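Long-range contacts in amidohydrolase 3 domain-containing protein (Pyrococcus furiosus, PDB 3ICJ), which is an uncharacterized zinc-binding member of the amidohydrolase family that probably hydrolyses carbon-nitrogen bonds other than peptide bonds: residues A[89-94]-A[494-499]; A[333-338]-A[360-365]; A[398-403]-A[450-455]. All blocks are in the same frame, centred on the assembly; numbering follows the deposited sequence.

Contacts 1 and 3 lie at the surface, whereas contact 2 is mostly buried, four of its five touching residues being covered. No two contacts share a helix or strand. Contact 1 joins strands 92-102 and 494-497, from the early and the last part of the modelled chain, and contacts 2 and 3 fall within the long sequence between them. Their chemistry follows their place: four backbone hydrogen bonds pair the strands of contact 1, contact 2 has no hydrogen bond between its segments and rests mainly on apolar side chains of helices 328-338 and 352-365, and contact 3 adds a water bridge to van der Waals packing. Contacts 2 and 3 stand apart, their nearest atoms about 17 Å from each other.

Contact 1: A[89-94]-A[494-499]; sequences KGKFVM and YIILDR
Met-94 and Ile-495 lie side by side and point the same way, Met-94 CG meeting Ile-495 CG1 at 3.6 Å. Both reach this spot by the same uncommon first torsion: Met-94 CG (chi1 71°) and Ile-495 CG1 (chi1 55°) each sit in the crowded position between backbone N and carbonyl carbon. Beyond CG, the methionine sulfur crosses toward the next residue of the same face, with Met-94 SD 3.8 Å from Leu-497 CD1. Behind these side chains the backbones run antiparallel. Phe-92 and Leu-497 exchange two bonds, the shorter from Leu-497 N to Phe-92 O at 2.7 Å, and Met-94 and Ile-495 exchange two more. Val-93 and Ile-496 form the non-hydrogen-bonded pair between them. This pairing joins the C-terminal strand to the start of strand 92-102, which also pairs with strand 44-49 and carries the zinc ligand His-101 near its far end, consistent with the small beta domain that N- and C-terminal parts build in amidohydrolases. Helix 463-477 covers the face of Met-94 through Leu-467 and Thr-471. On the reverse face, Val-93 CG1 rests 3.7 Å from Tyr-494 CB, while Val-93 CG2 lies alongside Ile-496. At the outer end the Phe-92 ring has Asp-498 O at its edge, in plane, 3.8 Å from Phe-92 CD2. Lys-91 runs beside Asp-498, its CE 3.6 Å from Asp-498 OD1, but the chain bends at chi4 (70°) and NZ bonds to Leu-88 O, leaving Lys-91 NZ 5.0 Å from Asp-498 OD1.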
loop_
_atom_site.group_PDB
_atom_site.type_symbol
_atom_site.label_atom_id
_atom_site.label_comp_id
_atom_site.label_asym_id
_atom_site.label_seq_id
_atom_site.Cartn_x
_atom_site.Cartn_y
_atom_site.Cartn_z
ATOM N N LYS A 89 -17.864 -3.114 -28.497
ATOM C CA LYS A 89 -19.311 -3.011 -28.532
ATOM C C LYS A 89 -19.798 -1.928 -27.598
ATOM O O LYS A 89 -20.681 -2.154 -26.795
ATOM C CB LYS A 89 -19.961 -4.350 -28.190
ATOM C CG LYS A 89 -19.603 -5.475 -29.135
ATOM C CD LYS A 89 -20.652 -6.572 -29.123
ATOM C CE LYS A 89 -20.079 -7.884 -29.577
ATOM N NZ LYS A 89 -20.125 -8.009 -31.052
ATOM N N GLY A 90 -19.203 -0.750 -27.709
ATOM C CA GLY A 90 -19.634 0.409 -26.934
ATOM C C GLY A 90 -19.114 0.468 -25.506
ATOM O O GLY A 90 -19.428 1.410 -24.781
ATOM N N LYS A 91 -18.323 -0.527 -25.098
ATOM C CA LYS A 91 -17.761 -0.570 -23.747
ATOM C C LYS A 91 -16.673 0.477 -23.556
ATOM O O LYS A 91 -16.170 1.064 -24.523
ATOM C CB LYS A 91 -17.214 -1.961 -23.404
ATOM C CG LYS A 91 -18.292 -2.967 -23.012
ATOM C CD LYS A 91 -17.655 -4.303 -22.635
ATOM C CE LYS A 91 -18.618 -5.457 -22.822
ATOM N NZ LYS A 91 -18.881 -5.706 -24.270
ATOM N N PHE A 92 -16.307 0.699 -22.302
ATOM C CA PHE A 92 -15.308 1.711 -21.953
ATOM C C PHE A 92 -13.963 1.095 -21.559
ATOM O O PHE A 92 -13.918 0.048 -20.922
ATOM C CB PHE A 92 -15.838 2.630 -20.848
ATOM C CG PHE A 92 -17.081 3.402 -21.246
ATOM C CD1 PHE A 92 -16.979 4.703 -21.735
ATOM C CD2 PHE A 92 -18.345 2.825 -21.149
ATOM C CE1 PHE A 92 -18.124 5.413 -22.133
ATOM C CE2 PHE A 92 -19.489 3.529 -21.531
ATOM C CZ PHE A 92 -19.374 4.825 -22.021
ATOM N N VAL A 93 -12.874 1.733 -21.979
ATOM C CA VAL A 93 -11.528 1.330 -21.565
ATOM C C VAL A 93 -10.891 2.500 -20.784
ATOM O O VAL A 93 -11.177 3.662 -21.066
ATOM C CB VAL A 93 -10.660 0.919 -22.781
ATOM C CG1 VAL A 93 -9.256 0.511 -22.367
ATOM C CG2 VAL A 93 -11.310 -0.233 -23.571
ATOM N N MET A 94 -10.045 2.187 -19.804
ATOM C CA MET A 94 -9.246 3.222 -19.099
ATOM C C MET A 94 -7.890 2.639 -18.656
ATOM O O MET A 94 -7.762 1.407 -18.547
ATOM C CB MET A 94 -10.049 3.799 -17.897
ATOM C CG MET A 94 -10.258 2.853 -16.669
ATOM S SD MET A 94 -10.937 3.672 -15.170
ATOM C CE MET A 94 -9.414 4.256 -14.411
ATOM N N TYR A 494 -4.570 -1.751 -19.147
ATOM C CA TYR A 494 -5.896 -1.195 -19.305
ATOM C C TYR A 494 -6.929 -2.074 -18.659
ATOM O O TYR A 494 -6.718 -3.285 -18.492
ATOM C CB TYR A 494 -6.239 -1.002 -20.797
ATOM C CG TYR A 494 -6.269 -2.296 -21.600
ATOM C CD1 TYR A 494 -7.442 -3.050 -21.713
ATOM C CD2 TYR A 494 -5.131 -2.746 -22.276
ATOM C CE1 TYR A 494 -7.473 -4.224 -22.451
ATOM C CE2 TYR A 494 -5.155 -3.922 -23.023
ATOM C CZ TYR A 494 -6.324 -4.653 -23.107
ATOM O OH TYR A 494 -6.339 -5.813 -23.843
ATOM N N ILE A 495 -8.069 -1.478 -18.329
ATOM C CA ILE A 495 -9.194 -2.264 -17.852
ATOM C C ILE A 495 -10.423 -1.919 -18.693
ATOM O O ILE A 495 -10.512 -0.823 -19.245
ATOM C CB ILE A 495 -9.458 -2.067 -16.325
ATOM C CG1 ILE A 495 -9.638 -0.581 -15.986
ATOM C CG2 ILE A 495 -8.333 -2.707 -15.506
ATOM C CD1 ILE A 495 -10.065 -0.294 -14.549
ATOM N N ILE A 496 -11.342 -2.873 -18.806
ATOM C CA ILE A 496 -12.545 -2.717 -19.628
ATOM C C ILE A 496 -13.773 -2.670 -18.714
ATOM O O ILE A 496 -13.975 -3.548 -17.882
ATOM C CB ILE A 496 -12.678 -3.857 -20.680
ATOM C CG1 ILE A 496 -11.421 -3.920 -21.570
ATOM C CG2 ILE A 496 -13.962 -3.697 -21.523
ATOM C CD1 ILE A 496 -11.331 -5.170 -22.441
ATOM N N LEU A 497 -14.583 -1.629 -18.882
ATOM C CA LEU A 497 -15.724 -1.373 -18.010
ATOM C C LEU A 497 -17.024 -1.307 -18.836
ATOM O O LEU A 497 -17.022 -0.803 -19.974
ATOM C CB LEU A 497 -15.492 -0.050 -17.253
ATOM C CG LEU A 497 -14.287 0.043 -16.313
ATOM C CD1 LEU A 497 -13.975 1.484 -15.992
ATOM C CD2 LEU A 497 -14.534 -0.773 -15.034
ATOM N N ASP A 498 -18.107 -1.844 -18.272
ATOM C CA ASP A 498 -19.444 -1.734 -18.868
ATOM C C ASP A 498 -20.000 -0.308 -18.831
ATOM O O ASP A 498 -20.653 0.116 -19.772
ATOM C CB ASP A 498 -20.434 -2.678 -18.173
ATOM C CG ASP A 498 -20.149 -4.137 -18.458
ATOM O OD1 ASP A 498 -19.546 -4.446 -19.510
ATOM O OD2 ASP A 498 -20.532 -4.980 -17.623
ATOM N N ARG A 499 -19.751 0.406 -17.734
ATOM C CA ARG A 499 -20.244 1.779 -17.544
ATOM C C ARG A 499 -19.121 2.808 -17.722
ATOM O O ARG A 499 -17.947 2.487 -17.541
ATOM C CB ARG A 499 -20.872 1.938 -16.147
ATOM C CG ARG A 499 -19.966 1.458 -15.011
ATOM C CD ARG A 499 -20.182 2.175 -13.678
ATOM N NE ARG A 499 -19.350 1.599 -12.611
ATOM C CZ ARG A 499 -18.078 1.920 -12.367
ATOM N NH1 ARG A 499 -17.426 1.328 -11.373
ATOM N NH2 ARG A 499 -17.450 2.826 -13.109
#

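Contact 2: A[333-338]-A[360-365]; sequences EVIERA and DAFEEA
Ile-335 reaches across to Phe-362 at about a right angle to its side chain, and its terminal methyl arrives at the ring's edge, near the ring plane. Ile-335 CD1 is 3.8 Å from Phe-362 CD1 and 3.9 Å from Phe-362 CE1, so the methyl touches the CD1-CE1 edge of the ring and not its face. The second branch of the isoleucine does separate work. With CG2 anti to the backbone N and CG1 beside it (chi1 -68°), CG2 is directed at Ala-365 CB, 3.7 Å away, while CD1 goes to the ring; one residue thus engages two successive parts of helix 352-365. Ala-361 and Ala-365, one turn apart, both turn their CB atoms toward helix 328-338. The axes of the short segments approach to 10.3 Å and cross at -48°, a gap bridged by Ile-335. Ala-361 also meets Ile-331 and Val-332, carrying the packing one turn back along helix 328-338. The two helices flank strand 346-349 in sequence, consistent with neighbouring outer helices of the amidohydrolase barrel; that strand carries the zinc ligand His-348, whose side chain is about 10 Å from that of Phe-362. At the solvent-exposed side Glu-336 folds over at chi2 (-64°), bringing OE2 to 3.9 Å from Ala-365 CB. That carboxylate is a salt-bridge partner of Lys-339, which also donates to Ala-365 O. With no hydrogen bond between the segments, their direct hold rests on the fit of methyls and a ring edge; polar ties between the helices lie to the side, through Lys-339 and the salt bridge of Glu-364 with Lys-328.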
loop_
_atom_site.group_PDB
_atom_site.type_symbol
_atom_site.label_atom_id
_atom_site.label_comp_id
_atom_site.label_asym_id
_atom_site.label_seq_id
_atom_site.Cartn_x
_atom_site.Cartn_y
_atom_site.Cartn_z
ATOM N N GLU A 333 21.654 9.839 6.108
ATOM C CA GLU A 333 22.618 8.714 6.018
ATOM C C GLU A 333 22.148 7.616 5.028
ATOM O O GLU A 333 22.928 7.134 4.208
ATOM C CB GLU A 333 22.887 8.128 7.411
ATOM C CG GLU A 333 24.172 7.294 7.567
ATOM C CD GLU A 333 23.940 5.794 7.400
ATOM O OE1 GLU A 333 24.942 5.055 7.262
ATOM O OE2 GLU A 333 22.764 5.348 7.404
ATOM N N VAL A 334 20.865 7.263 5.084
ATOM C CA VAL A 334 20.308 6.261 4.173
ATOM C C VAL A 334 20.244 6.801 2.752
ATOM O O VAL A 334 20.648 6.110 1.816
ATOM C CB VAL A 334 18.917 5.749 4.652
ATOM C CG1 VAL A 334 18.230 4.900 3.572
ATOM C CG2 VAL A 334 19.067 4.942 5.919
ATOM N N ILE A 335 19.785 8.050 2.603
ATOM C CA ILE A 335 19.762 8.737 1.304
ATOM C C ILE A 335 21.146 8.738 0.635
ATOM O O ILE A 335 21.267 8.502 -0.573
ATOM C CB ILE A 335 19.204 10.196 1.409
ATOM C CG1 ILE A 335 17.718 10.180 1.764
ATOM C CG2 ILE A 335 19.393 10.951 0.104
ATOM C CD1 ILE A 335 17.159 11.587 2.129
ATOM N N GLU A 336 22.196 8.977 1.410
ATOM C CA GLU A 336 23.530 9.013 0.822
ATOM C C GLU A 336 23.982 7.637 0.330
ATOM O O GLU A 336 24.810 7.546 -0.574
ATOM C CB GLU A 336 24.547 9.621 1.794
ATOM C CG GLU A 336 24.330 11.115 2.032
ATOM C CD GLU A 336 24.537 11.953 0.773
ATOM O OE1 GLU A 336 25.478 11.676 -0.004
ATOM O OE2 GLU A 336 23.764 12.905 0.568
ATOM N N ARG A 337 23.438 6.579 0.925
ATOM C CA ARG A 337 23.685 5.219 0.470
ATOM C C ARG A 337 22.820 4.879 -0.748
ATOM O O ARG A 337 23.230 4.086 -1.601
ATOM C CB ARG A 337 23.412 4.207 1.594
ATOM C CG ARG A 337 24.410 4.221 2.747
ATOM C CD ARG A 337 23.992 3.211 3.829
ATOM N NE ARG A 337 24.421 1.844 3.508
ATOM C CZ ARG A 337 24.181 0.770 4.257
ATOM N NH1 ARG A 337 23.464 0.865 5.379
ATOM N NH2 ARG A 337 24.640 -0.408 3.871
ATOM N N ALA A 338 21.621 5.469 -0.826
ATOM C CA ALA A 338 20.714 5.225 -1.955
ATOM C C ALA A 338 21.177 5.921 -3.237
ATOM O O ALA A 338 21.030 5.370 -4.324
ATOM C CB ALA A 338 19.267 5.632 -1.600
ATOM N N ASP A 360 13.410 18.561 5.745
ATOM C CA ASP A 360 14.785 18.891 6.131
ATOM C C ASP A 360 15.786 17.901 5.562
ATOM O O ASP A 360 16.859 18.292 5.116
ATOM C CB ASP A 360 14.959 18.884 7.657
ATOM C CG ASP A 360 14.288 20.068 8.349
ATOM O OD1 ASP A 360 13.882 21.044 7.684
ATOM O OD2 ASP A 360 14.172 20.007 9.586
ATOM N N ALA A 361 15.446 16.618 5.625
ATOM C CA ALA A 361 16.346 15.575 5.165
ATOM C C ALA A 361 16.545 15.632 3.649
ATOM O O ALA A 361 17.675 15.478 3.174
ATOM C CB ALA A 361 15.843 14.233 5.589
ATOM N N PHE A 362 15.452 15.865 2.911
ATOM C CA PHE A 362 15.502 15.984 1.450
ATOM C C PHE A 362 16.234 17.243 0.999
ATOM O O PHE A 362 17.002 17.203 0.034
ATOM C CB PHE A 362 14.095 15.949 0.822
ATOM C CG PHE A 362 13.391 14.628 0.952
ATOM C CD1 PHE A 362 14.099 13.433 0.968
ATOM C CD2 PHE A 362 11.999 14.581 1.038
ATOM C CE1 PHE A 362 13.438 12.212 1.087
ATOM C CE2 PHE A 362 11.330 13.368 1.158
ATOM C CZ PHE A 362 12.046 12.182 1.182
ATOM N N GLU A 363 15.985 18.348 1.697
ATOM C CA GLU A 363 16.662 19.610 1.441
ATOM C C GLU A 363 18.169 19.490 1.594
ATOM O O GLU A 363 18.914 19.911 0.713
ATOM C CB GLU A 363 16.186 20.676 2.411
ATOM C CG GLU A 363 15.312 21.728 1.807
ATOM C CD GLU A 363 15.611 23.106 2.356
ATOM O OE1 GLU A 363 16.072 23.969 1.581
ATOM O OE2 GLU A 363 15.394 23.318 3.563
ATOM N N GLU A 364 18.604 18.920 2.718
ATOM C CA GLU A 364 20.027 18.844 3.055
ATOM C C GLU A 364 20.767 17.942 2.083
ATOM O O GLU A 364 21.852 18.279 1.621
ATOM C CB GLU A 364 20.226 18.355 4.496
ATOM C CG GLU A 364 21.660 17.932 4.820
ATOM C CD GLU A 364 21.896 17.677 6.289
ATOM O OE1 GLU A 364 21.260 18.352 7.127
ATOM O OE2 GLU A 364 22.728 16.799 6.598
ATOM N N ALA A 365 20.154 16.809 1.757
ATOM C CA ALA A 365 20.752 15.847 0.828
ATOM C C ALA A 365 20.572 16.228 -0.655
ATOM O O ALA A 365 21.080 15.533 -1.529
ATOM C CB ALA A 365 20.198 14.448 1.094
#

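Contact 3: A[398-403]-A[450-455]; sequences FIVSDW and VNRYVV
Val-400 O accepts a hydrogen bond of 2.6 Å from a water, and the same water accepts one of 3.2 Å from Arg-452 NH2, bridging the two segments. The water lies at the edge of the guanidinium, in its plane, where a guanidinium N-H can point at it. No hydrogen bond joins the segments without it: the neighbouring carbonyl, Ile-399 O, is 4.1 Å from Arg-452 NH2. The arginine takes up this place by folding. Its chain bends at both chi2 (-71°) and chi3 (-52°), so that the guanidinium comes back alongside Val-400. Val-400 then crosses Arg-452 at about a right angle, its CG2 methyl 4.0 Å from Arg-452 NH1, an oblique approach to the guanidinium plane. Next to this, Ile-399 supplies the apolar part of the contact. CG2, anti to its own backbone N while CG1 is beside it (chi1 -63°), points at the backbone of the other segment and lies 3.7 Å from Tyr-453 C. The same methyl is 3.8 Å from Arg-452 CB and 4.4 Å from Val-454 CG2, so three consecutive residues line one side of this methyl. Tyr-418 touches both Ile-399 and Val-454 and extends this apolar patch. Arg-452 is where the chain leaves helical geometry after helix 442-451, and Asp-402, the centre of an inverse gamma turn, does so after helix 398-401. The short helix follows strand 391-394 and helix 442-451 comes after strand 429-431 and the zinc ligand Asp-434, consistent with a contact between connections that follow two successive strands of the amidohydrolase barrel, with Ile-399 about 11 Å, side chain to side chain, from the zinc ligand His-373.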
loop_
_atom_site.group_PDB
_atom_site.type_symbol
_atom_site.label_atom_id
_atom_site.label_comp_id
_atom_site.label_asym_id
_atom_site.label_seq_id
_atom_site.Cartn_x
_atom_site.Cartn_y
_atom_site.Cartn_z
ATOM N N PHE A 398 -8.480 6.988 4.233
ATOM C CA PHE A 398 -8.162 7.440 5.607
ATOM C C PHE A 398 -9.181 8.501 6.067
ATOM O O PHE A 398 -9.501 8.591 7.246
ATOM C CB PHE A 398 -6.755 8.059 5.702
ATOM C CG PHE A 398 -5.590 7.066 5.768
ATOM C CD1 PHE A 398 -5.744 5.725 5.485
ATOM C CD2 PHE A 398 -4.313 7.536 6.062
ATOM C CE1 PHE A 398 -4.651 4.843 5.539
ATOM C CE2 PHE A 398 -3.220 6.675 6.116
ATOM C CZ PHE A 398 -3.396 5.316 5.852
ATOM N N ILE A 399 -9.683 9.303 5.133
ATOM C CA ILE A 399 -10.710 10.307 5.442
ATOM C C ILE A 399 -11.970 9.671 6.053
ATOM O O ILE A 399 -12.482 10.154 7.071
ATOM C CB ILE A 399 -11.072 11.183 4.215
ATOM C CG1 ILE A 399 -9.843 11.979 3.766
ATOM C CG2 ILE A 399 -12.212 12.142 4.565
ATOM C CD1 ILE A 399 -9.969 12.660 2.375
ATOM N N VAL A 400 -12.437 8.579 5.437
ATOM C CA VAL A 400 -13.546 7.773 5.943
ATOM C C VAL A 400 -13.221 7.056 7.273
ATOM O O VAL A 400 -14.009 7.108 8.216
ATOM C CB VAL A 400 -13.998 6.715 4.873
ATOM C CG1 VAL A 400 -15.176 5.871 5.379
ATOM C CG2 VAL A 400 -14.387 7.409 3.579
ATOM N N SER A 401 -12.059 6.412 7.349
ATOM C CA SER A 401 -11.702 5.540 8.482
ATOM C C SER A 401 -11.337 6.283 9.754
ATOM O O SER A 401 -11.654 5.844 10.857
ATOM C CB SER A 401 -10.526 4.644 8.112
ATOM O OG SER A 401 -10.860 3.759 7.073
ATOM N N ASP A 402 -10.641 7.409 9.593
ATOM C CA ASP A 402 -10.093 8.139 10.731
ATOM C C ASP A 402 -11.041 9.230 11.215
ATOM O O ASP A 402 -10.706 10.417 11.155
ATOM C CB ASP A 402 -8.731 8.741 10.366
ATOM C CG ASP A 402 -7.711 7.693 9.916
ATOM O OD1 ASP A 402 -7.985 6.469 9.977
ATOM O OD2 ASP A 402 -6.598 8.110 9.537
ATOM N N TRP A 403 -12.211 8.820 11.710
ATOM C CA TRP A 403 -13.251 9.739 12.186
ATOM C C TRP A 403 -12.778 10.530 13.421
ATOM O O TRP A 403 -13.330 11.575 13.754
ATOM C CB TRP A 403 -14.545 8.959 12.510
ATOM C CG TRP A 403 -14.337 7.877 13.567
ATOM C CD1 TRP A 403 -14.082 6.554 13.336
ATOM C CD2 TRP A 403 -14.342 8.037 15.006
ATOM N NE1 TRP A 403 -13.922 5.884 14.526
ATOM C CE2 TRP A 403 -14.077 6.765 15.567
ATOM C CE3 TRP A 403 -14.544 9.128 15.869
ATOM C CZ2 TRP A 403 -14.011 6.549 16.954
ATOM C CZ3 TRP A 403 -14.466 8.914 17.247
ATOM C CH2 TRP A 403 -14.210 7.633 17.775
ATOM N N VAL A 450 -13.523 12.154 -3.714
ATOM C CA VAL A 450 -14.482 12.986 -4.410
ATOM C C VAL A 450 -15.569 13.526 -3.477
ATOM O O VAL A 450 -15.923 14.704 -3.548
ATOM C CB VAL A 450 -15.122 12.211 -5.602
ATOM C CG1 VAL A 450 -16.201 13.051 -6.294
ATOM C CG2 VAL A 450 -14.026 11.780 -6.600
ATOM N N ASN A 451 -16.065 12.673 -2.588
ATOM C CA ASN A 451 -17.244 12.998 -1.777
ATOM C C ASN A 451 -16.989 13.405 -0.336
ATOM O O ASN A 451 -17.828 14.087 0.259
ATOM C CB ASN A 451 -18.259 11.842 -1.813
ATOM C CG ASN A 451 -18.705 11.506 -3.219
ATOM O OD1 ASN A 451 -18.924 12.400 -4.036
ATOM N ND2 ASN A 451 -18.842 10.210 -3.514
ATOM N N ARG A 452 -15.864 12.969 0.230
ATOM C CA ARG A 452 -15.587 13.157 1.665
ATOM C C ARG A 452 -14.454 14.165 1.937
ATOM O O ARG A 452 -13.623 14.419 1.080
ATOM C CB ARG A 452 -15.276 11.811 2.354
ATOM C CG ARG A 452 -16.454 10.799 2.407
ATOM C CD ARG A 452 -17.575 11.220 3.396
ATOM N NE ARG A 452 -17.061 11.525 4.740
ATOM C CZ ARG A 452 -16.939 10.638 5.729
ATOM N NH1 ARG A 452 -17.295 9.364 5.554
ATOM N NH2 ARG A 452 -16.464 11.022 6.905
ATOM N N TYR A 453 -14.440 14.714 3.150
ATOM C CA TYR A 453 -13.423 15.672 3.619
ATOM C C TYR A 453 -13.321 15.572 5.149
ATOM O O TYR A 453 -14.255 15.108 5.808
ATOM C CB TYR A 453 -13.797 17.103 3.179
ATOM C CG TYR A 453 -15.226 17.457 3.497
ATOM C CD1 TYR A 453 -15.580 17.919 4.760
ATOM C CD2 TYR A 453 -16.246 17.280 2.546
ATOM C CE1 TYR A 453 -16.893 18.198 5.075
ATOM C CE2 TYR A 453 -17.573 17.583 2.859
ATOM C CZ TYR A 453 -17.874 18.042 4.131
ATOM O OH TYR A 453 -19.172 18.353 4.479
ATOM N N VAL A 454 -12.200 16.006 5.724
ATOM C CA VAL A 454 -12.078 16.023 7.179
ATOM C C VAL A 454 -12.909 17.164 7.755
ATOM O O VAL A 454 -13.862 16.925 8.514
ATOM C CB VAL A 454 -10.607 16.070 7.644
ATOM C CG1 VAL A 454 -10.523 16.136 9.164
ATOM C CG2 VAL A 454 -9.863 14.848 7.114
ATOM N N VAL A 455 -12.551 18.392 7.374
ATOM C CA VAL A 455 -13.293 19.601 7.745
ATOM C C VAL A 455 -13.530 20.554 6.565
ATOM O O VAL A 455 -14.541 21.255 6.546
ATOM C CB VAL A 455 -12.599 20.404 8.884
ATOM C CG1 VAL A 455 -12.813 19.714 10.232
ATOM C CG2 VAL A 455 -11.113 20.618 8.587
HETATM O O HOH W 1 -16.005 8.551 8.900
#